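Local coordinates for universal stress protein (Mycobacterium smegmatis, PDB 5AHW) that binds the nucleotide cyclic AMP as a homodimer of the universal stress protein family, probably in a signalling role, at residues B[21-26]-B[142-147]; B[35-40]-B[76-81]. One frame throughout, in Å; residues are numbered along the deposited sequence.

Contact 1 (B[21-26]-B[142-147]). With CMP (adenosine-3',5'-cyclic-monophosphate), chain K.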
loop_
_atom_site.group_PDB
_atom_site.type_symbol
_atom_site.label_atom_id
_atom_site.label_comp_id
_atom_site.label_asym_id
_atom_site.label_seq_id
_atom_site.Cartn_x
_atom_site.Cartn_y
_atom_site.Cartn_z
ATOM N N VAL B 21 -2.948 -7.841 8.686
ATOM C CA VAL B 21 -2.484 -7.447 10.007
ATOM C C VAL B 21 -0.958 -7.763 10.265
ATOM O O VAL B 21 -0.222 -6.901 10.780
ATOM C CB VAL B 21 -3.360 -8.116 11.087
ATOM C CG1 VAL B 21 -2.859 -7.806 12.484
ATOM C CG2 VAL B 21 -4.784 -7.601 10.994
ATOM N N ASP B 22 -0.511 -8.983 9.926
ATOM C CA ASP B 22 0.907 -9.313 10.012
ATOM C C ASP B 22 1.696 -8.183 9.366
ATOM O O ASP B 22 2.588 -7.632 10.021
ATOM C CB ASP B 22 1.282 -10.582 9.291
ATOM C CG ASP B 22 0.743 -11.768 9.932
ATOM O OD1 ASP B 22 0.322 -11.653 11.085
ATOM O OD2 ASP B 22 0.653 -12.833 9.271
ATOM N N ARG B 23 1.352 -7.818 8.117
ATOM C CA ARG B 23 2.108 -6.812 7.399
ATOM C C ARG B 23 1.993 -5.435 8.036
ATOM O O ARG B 23 2.998 -4.727 8.177
ATOM C CB ARG B 23 1.730 -6.773 5.946
ATOM C CG ARG B 23 2.792 -6.202 5.055
ATOM C CD ARG B 23 3.993 -7.169 4.935
ATOM N NE ARG B 23 3.776 -8.141 3.825
ATOM C CZ ARG B 23 4.711 -8.970 3.373
ATOM N NH1 ARG B 23 5.908 -9.019 3.976
ATOM N NH2 ARG B 23 4.462 -9.776 2.339
ATOM N N ALA B 24 0.792 -5.021 8.443
ATOM C CA ALA B 24 0.696 -3.737 9.081
ATOM C C ALA B 24 1.512 -3.737 10.347
ATOM O O ALA B 24 2.074 -2.753 10.660
ATOM C CB ALA B 24 -0.738 -3.370 9.390
ATOM N N GLY B 25 1.550 -4.846 11.075
ATOM C CA GLY B 25 2.333 -4.949 12.292
ATOM C C GLY B 25 3.841 -4.805 12.103
ATOM O O GLY B 25 4.529 -4.169 12.924
ATOM N N GLN B 26 4.333 -5.371 11.005
ATOM C CA GLN B 26 5.728 -5.234 10.604
ATOM C C GLN B 26 6.011 -3.794 10.248
ATOM O O GLN B 26 6.998 -3.226 10.691
ATOM C CB GLN B 26 6.051 -6.195 9.428
ATOM C CG GLN B 26 5.817 -7.655 9.842
ATOM C CD GLN B 26 6.040 -8.778 8.790
ATOM O OE1 GLN B 26 5.442 -8.820 7.680
ATOM N NE2 GLN B 26 6.870 -9.746 9.185
ATOM N N LEU B 142 -2.026 0.785 1.680
ATOM C CA LEU B 142 -1.288 -0.417 1.350
ATOM C C LEU B 142 -2.342 -1.524 1.118
ATOM O O LEU B 142 -3.127 -1.859 1.996
ATOM C CB LEU B 142 -0.383 -0.832 2.493
ATOM C CG LEU B 142 0.473 -2.066 2.299
ATOM C CD1 LEU B 142 1.509 -1.828 1.180
ATOM C CD2 LEU B 142 1.236 -2.467 3.582
ATOM N N ILE B 143 -2.262 -2.121 -0.049
ATOM C CA ILE B 143 -3.035 -3.272 -0.388
ATOM C C ILE B 143 -2.148 -4.446 -0.321
ATOM O O ILE B 143 -1.312 -4.599 -1.153
ATOM C CB ILE B 143 -3.690 -3.073 -1.777
ATOM C CG1 ILE B 143 -4.711 -1.902 -1.683
ATOM C CG2 ILE B 143 -4.432 -4.358 -2.219
ATOM C CD1 ILE B 143 -5.374 -1.584 -2.994
ATOM N N VAL B 144 -2.308 -5.248 0.726
ATOM C CA VAL B 144 -1.500 -6.431 0.955
ATOM C C VAL B 144 -2.000 -7.555 0.076
ATOM O O VAL B 144 -3.228 -7.748 -0.010
ATOM C CB VAL B 144 -1.613 -6.846 2.431
ATOM C CG1 VAL B 144 -0.816 -8.131 2.705
ATOM C CG2 VAL B 144 -1.129 -5.685 3.306
ATOM N N HIS B 145 -1.102 -8.271 -0.630
ATOM C CA HIS B 145 -1.542 -9.354 -1.517
ATOM C C HIS B 145 -1.873 -10.588 -0.675
ATOM O O HIS B 145 -1.023 -11.390 -0.384
ATOM C CB HIS B 145 -0.448 -9.726 -2.520
ATOM C CG HIS B 145 -0.973 -10.392 -3.752
ATOM N ND1 HIS B 145 -0.682 -11.704 -4.087
ATOM C CD2 HIS B 145 -1.765 -9.911 -4.743
ATOM C CE1 HIS B 145 -1.288 -12.003 -5.225
ATOM N NE2 HIS B 145 -1.949 -10.932 -5.645
ATOM N N THR B 146 -3.116 -10.771 -0.295
ATOM C CA THR B 146 -3.457 -11.795 0.668
ATOM C C THR B 146 -4.216 -12.909 0.006
ATOM O O THR B 146 -4.463 -13.938 0.609
ATOM C CB THR B 146 -4.374 -11.198 1.766
ATOM O OG1 THR B 146 -5.548 -10.618 1.157
ATOM C CG2 THR B 146 -3.612 -10.154 2.564
ATOM N N SER B 147 -4.590 -12.696 -1.233
ATOM C CA SER B 147 -5.319 -13.733 -2.019
ATOM C C SER B 147 -5.073 -13.592 -3.525
ATOM O O SER B 147 -4.440 -12.676 -4.078
ATOM C CB SER B 147 -6.776 -13.602 -1.764
ATOM O OG SER B 147 -7.213 -12.360 -2.312
ATOM O OXT SER B 147 -5.504 -14.444 -4.258
HETATM P P CMP K . -8.675 -9.404 3.172
HETATM O O1P CMP K . -7.282 -9.997 2.994
HETATM O O2P CMP K . -9.600 -10.417 3.666
HETATM O "O5'" CMP K . -9.220 -8.624 1.911
HETATM C "C5'" CMP K . -10.248 -7.604 1.925
HETATM C "C4'" CMP K . -9.945 -6.709 3.093
HETATM O "O4'" CMP K . -10.962 -5.762 3.372
HETATM C "C3'" CMP K . -9.780 -7.430 4.377
HETATM O "O3'" CMP K . -8.607 -8.228 4.291
HETATM C "C2'" CMP K . -9.791 -6.282 5.397
HETATM O "O2'" CMP K . -8.557 -5.554 5.463
HETATM C "C1'" CMP K . -10.872 -5.398 4.753
HETATM N N9 CMP K . -12.147 -5.709 5.444
HETATM C C8 CMP K . -13.140 -6.506 5.005
HETATM N N7 CMP K . -14.110 -6.615 5.925
HETATM C C5 CMP K . -13.758 -5.876 6.951
HETATM C C6 CMP K . -14.345 -5.506 8.251
HETATM N N6 CMP K . -15.529 -5.994 8.595
HETATM N N1 CMP K . -13.657 -4.692 9.062
HETATM C C2 CMP K . -12.460 -4.191 8.738
HETATM N N3 CMP K . -11.849 -4.492 7.573
HETATM C C4 CMP K . -12.446 -5.305 6.663
#

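Contact 2 (B[35-40]-B[76-81]). With CMP (adenosine-3',5'-cyclic-monophosphate), chain K.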
loop_
_atom_site.group_PDB
_atom_site.type_symbol
_atom_site.label_atom_id
_atom_site.label_comp_id
_atom_site.label_asym_id
_atom_site.label_seq_id
_atom_site.Cartn_x
_atom_site.Cartn_y
_atom_site.Cartn_z
ATOM N N LEU B 35 -0.048 1.210 15.878
ATOM C CA LEU B 35 -0.977 0.451 15.100
ATOM C C LEU B 35 -2.420 0.405 15.691
ATOM O O LEU B 35 -2.628 0.077 16.886
ATOM C CB LEU B 35 -0.486 -0.945 14.971
ATOM C CG LEU B 35 -1.326 -1.858 14.096
ATOM C CD1 LEU B 35 -1.182 -1.526 12.644
ATOM C CD2 LEU B 35 -0.865 -3.299 14.304
ATOM N N ILE B 36 -3.396 0.694 14.832
ATOM C CA ILE B 36 -4.810 0.647 15.195
ATOM C C ILE B 36 -5.430 -0.490 14.376
ATOM O O ILE B 36 -5.440 -0.456 13.146
ATOM C CB ILE B 36 -5.479 2.013 14.959
ATOM C CG1 ILE B 36 -4.830 3.083 15.848
ATOM C CG2 ILE B 36 -6.963 1.973 15.327
ATOM C CD1 ILE B 36 -5.323 4.508 15.643
ATOM N N ILE B 37 -5.887 -1.527 15.060
ATOM C CA ILE B 37 -6.574 -2.605 14.386
ATOM C C ILE B 37 -8.068 -2.314 14.479
ATOM O O ILE B 37 -8.617 -2.167 15.587
ATOM C CB ILE B 37 -6.245 -3.972 15.039
ATOM C CG1 ILE B 37 -4.726 -4.173 15.164
ATOM C CG2 ILE B 37 -6.902 -5.131 14.262
ATOM C CD1 ILE B 37 -4.297 -5.490 15.795
ATOM N N ALA B 38 -8.731 -2.249 13.337
ATOM C CA ALA B 38 -10.160 -1.972 13.281
ATOM C C ALA B 38 -10.980 -3.118 12.676
ATOM O O ALA B 38 -10.569 -3.751 11.702
ATOM C CB ALA B 38 -10.407 -0.676 12.506
ATOM N N THR B 39 -12.123 -3.400 13.278
ATOM C CA THR B 39 -13.031 -4.382 12.762
ATOM C C THR B 39 -14.409 -3.731 12.705
ATOM O O THR B 39 -14.988 -3.288 13.756
ATOM C CB THR B 39 -13.107 -5.626 13.650
ATOM O OG1 THR B 39 -11.846 -6.285 13.649
ATOM C CG2 THR B 39 -14.146 -6.596 13.149
ATOM N N ALA B 40 -14.936 -3.644 11.491
ATOM C CA ALA B 40 -16.255 -3.027 11.307
ATOM C C ALA B 40 -17.280 -4.114 11.424
ATOM O O ALA B 40 -17.061 -5.215 10.928
ATOM C CB ALA B 40 -16.373 -2.382 9.938
ATOM N N ASP B 76 -2.581 -10.359 18.798
ATOM C CA ASP B 76 -1.543 -11.364 18.916
ATOM C C ASP B 76 -0.722 -11.449 17.625
ATOM O O ASP B 76 0.492 -11.527 17.684
ATOM C CB ASP B 76 -2.141 -12.728 19.273
ATOM C CG ASP B 76 -2.702 -12.761 20.680
ATOM O OD1 ASP B 76 -2.268 -11.932 21.512
ATOM O OD2 ASP B 76 -3.568 -13.627 20.969
ATOM N N ARG B 77 -1.361 -11.383 16.461
ATOM C CA ARG B 77 -0.621 -11.511 15.203
ATOM C C ARG B 77 0.263 -10.297 15.032
ATOM O O ARG B 77 1.443 -10.437 14.727
ATOM C CB ARG B 77 -1.570 -11.631 14.033
ATOM C CG ARG B 77 -2.299 -12.945 14.002
ATOM C CD ARG B 77 -1.366 -14.007 13.496
ATOM N NE ARG B 77 -1.223 -13.783 12.082
ATOM C CZ ARG B 77 -1.955 -14.411 11.160
ATOM N NH1 ARG B 77 -2.850 -15.293 11.494
ATOM N NH2 ARG B 77 -1.740 -14.188 9.889
ATOM N N ALA B 78 -0.287 -9.102 15.270
ATOM C CA ALA B 78 0.497 -7.872 15.139
ATOM C C ALA B 78 1.653 -7.790 16.128
ATOM O O ALA B 78 2.742 -7.347 15.799
ATOM C CB ALA B 78 -0.380 -6.677 15.281
ATOM N N LYS B 79 1.436 -8.259 17.333
ATOM C CA LYS B 79 2.481 -8.244 18.353
ATOM C C LYS B 79 3.603 -9.249 17.974
ATOM O O LYS B 79 4.782 -8.981 18.110
ATOM C CB LYS B 79 1.821 -8.532 19.705
ATOM C CG LYS B 79 2.716 -8.777 20.883
ATOM C CD LYS B 79 1.838 -8.893 22.130
ATOM C CE LYS B 79 2.470 -9.728 23.238
ATOM N NZ LYS B 79 3.381 -8.943 24.125
ATOM N N ALA B 80 3.223 -10.381 17.422
ATOM C CA ALA B 80 4.212 -11.337 16.961
ATOM C C ALA B 80 5.060 -10.770 15.803
ATOM O O ALA B 80 6.185 -11.180 15.638
ATOM C CB ALA B 80 3.550 -12.660 16.575
ATOM N N ALA B 81 4.549 -9.813 15.043
ATOM C CA ALA B 81 5.267 -9.241 13.937
ATOM C C ALA B 81 6.110 -8.102 14.328
ATOM O O ALA B 81 6.656 -7.441 13.452
ATOM C CB ALA B 81 4.294 -8.712 12.940
HETATM P P CMP K . -8.675 -9.404 3.172
HETATM O O1P CMP K . -7.282 -9.997 2.994
HETATM O O2P CMP K . -9.600 -10.417 3.666
HETATM O "O5'" CMP K . -9.220 -8.624 1.911
HETATM C "C5'" CMP K . -10.248 -7.604 1.925
HETATM C "C4'" CMP K . -9.945 -6.709 3.093
HETATM O "O4'" CMP K . -10.962 -5.762 3.372
HETATM C "C3'" CMP K . -9.780 -7.430 4.377
HETATM O "O3'" CMP K . -8.607 -8.228 4.291
HETATM C "C2'" CMP K . -9.791 -6.282 5.397
HETATM O "O2'" CMP K . -8.557 -5.554 5.463
HETATM C "C1'" CMP K . -10.872 -5.398 4.753
HETATM N N9 CMP K . -12.147 -5.709 5.444
HETATM C C8 CMP K . -13.140 -6.506 5.005
HETATM N N7 CMP K . -14.110 -6.615 5.925
HETATM C C5 CMP K . -13.758 -5.876 6.951
HETATM C C6 CMP K . -14.345 -5.506 8.251
HETATM N N6 CMP K . -15.529 -5.994 8.595
HETATM N N1 CMP K . -13.657 -4.692 9.062
HETATM C C2 CMP K . -12.460 -4.191 8.738
HETATM N N3 CMP K . -11.849 -4.492 7.573
HETATM C C4 CMP K . -12.446 -5.305 6.663
#

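Contact 1 (B[21-26]-B[142-147])
Helical segment 21-26 passes beside the end of the strand in segment 142-147, with the backbones closest at Arg23 and Val144, whose CA atoms are 7.4 Å apart. The touching is done by aliphatic carbon. Arg23 CB rests 4.0 Å from Val144 CG2, and one carbon further out Arg23 CG lies 4.3 Å from Leu142 CD2. Both strand residues send their side chains toward the helix, while Ile143 between them lies on the other side of the strand. With CG anti to the backbone N (chi1 -156°), the arginine chain leaves the helix toward the strand; it then bends at chi2 and chi3. A long residue suits this border, since its methylenes pack on Leu142 and Val144 while its NE forms a salt bridge with Asp140 of the second subunit. Branched and apolar Val144 and Leu142 suit the buried side of a strand that must meet a helix.

Further toward the C-terminus the chain reaches the cyclic nucleotide. Thr146 OG1 stands 2.6 Å from O1P of cyclic AMP. Its chi1 of 57° sets the hydroxyl between the backbone N and the carbonyl carbon and turns it to the phosphate. A short hydroxyl side chain suits a place beside a phosphate oxygen; its single proton has two acceptors near it, O1P and Asn115 OD1, and which one it serves is not settled.

Strand 140-144 is an edge strand of this chain's parallel sheet. On its inner side Leu142 and Val144 are hydrogen-bonded to strand 110-114, and at its other edge Leu142 and Ile143 pair antiparallel with a strand of the second subunit, which carries the sheet across the dimer. Helix 15-31 also packs on strands 6-10 and 110-114, through Val21 and Ala24.

Contact 2 (B[35-40]-B[76-81])
A single methyl group, Ala78 CB, carries the whole helix side of this contact, meeting two different branched side chains of the strand. The setting is the parallel alpha/beta fold of the universal stress proteins, in which strand 34-41 lies between strands 6-10 and 86-92, and helix 65-80, here near its C-terminal end, packs over one face. Leu35 and Ile37 stand two residues apart, so both point to this face, whereas Ile36 between them turns to the other and meets Leu102 of helix 95-105. Leu35 CD2 comes to 3.5 Å from Ala78 CB, and Ile37 reaches the same methyl with the far end of its longer branch, CD1, at 4.1 Å. For Ile37, CG1 anti to the carbonyl carbon (chi1 -52°), with chi2 extended, takes CD1 out to the helix. A small alanine suits this place because its methyl lets the helix come close to both larger side chains, and Val21 of helix 15-31 also packs against it.

Further along, the strand serves the ligand through its backbone. Ala40 reads the adenine edge with both of its peptide groups, a pairing that needs little from its small side chain. Its N donates to cyclic AMP N1 over 2.9 Å, nearly straight at 173°, and cyclic AMP N6 donates to Ala40 O, also over 2.9 Å, at 167°.

In the fold
Contacts 1 and 2 have centres 11 Å apart and lie on one parallel sheet, with cyclic AMP held at the C-terminal ends of its strands. Segment 142-147 of contact 1 brings Thr146 to the phosphate, and segment 35-40 of contact 2 brings Ala40 to the adenine, so the two grip opposite ends of the ligand; Gly10, Ser14, Ser16 and Val116 supply further hydrogen bonds. Helix 15-31 joins the contacts directly. Asp22 OD1 forms a salt bridge with Arg77 NE at 2.8 Å, Ala24 CB packs on Leu35 CD1 at 3.8 Å, and Gln26 CG meets Ala81 CB at 3.6 Å.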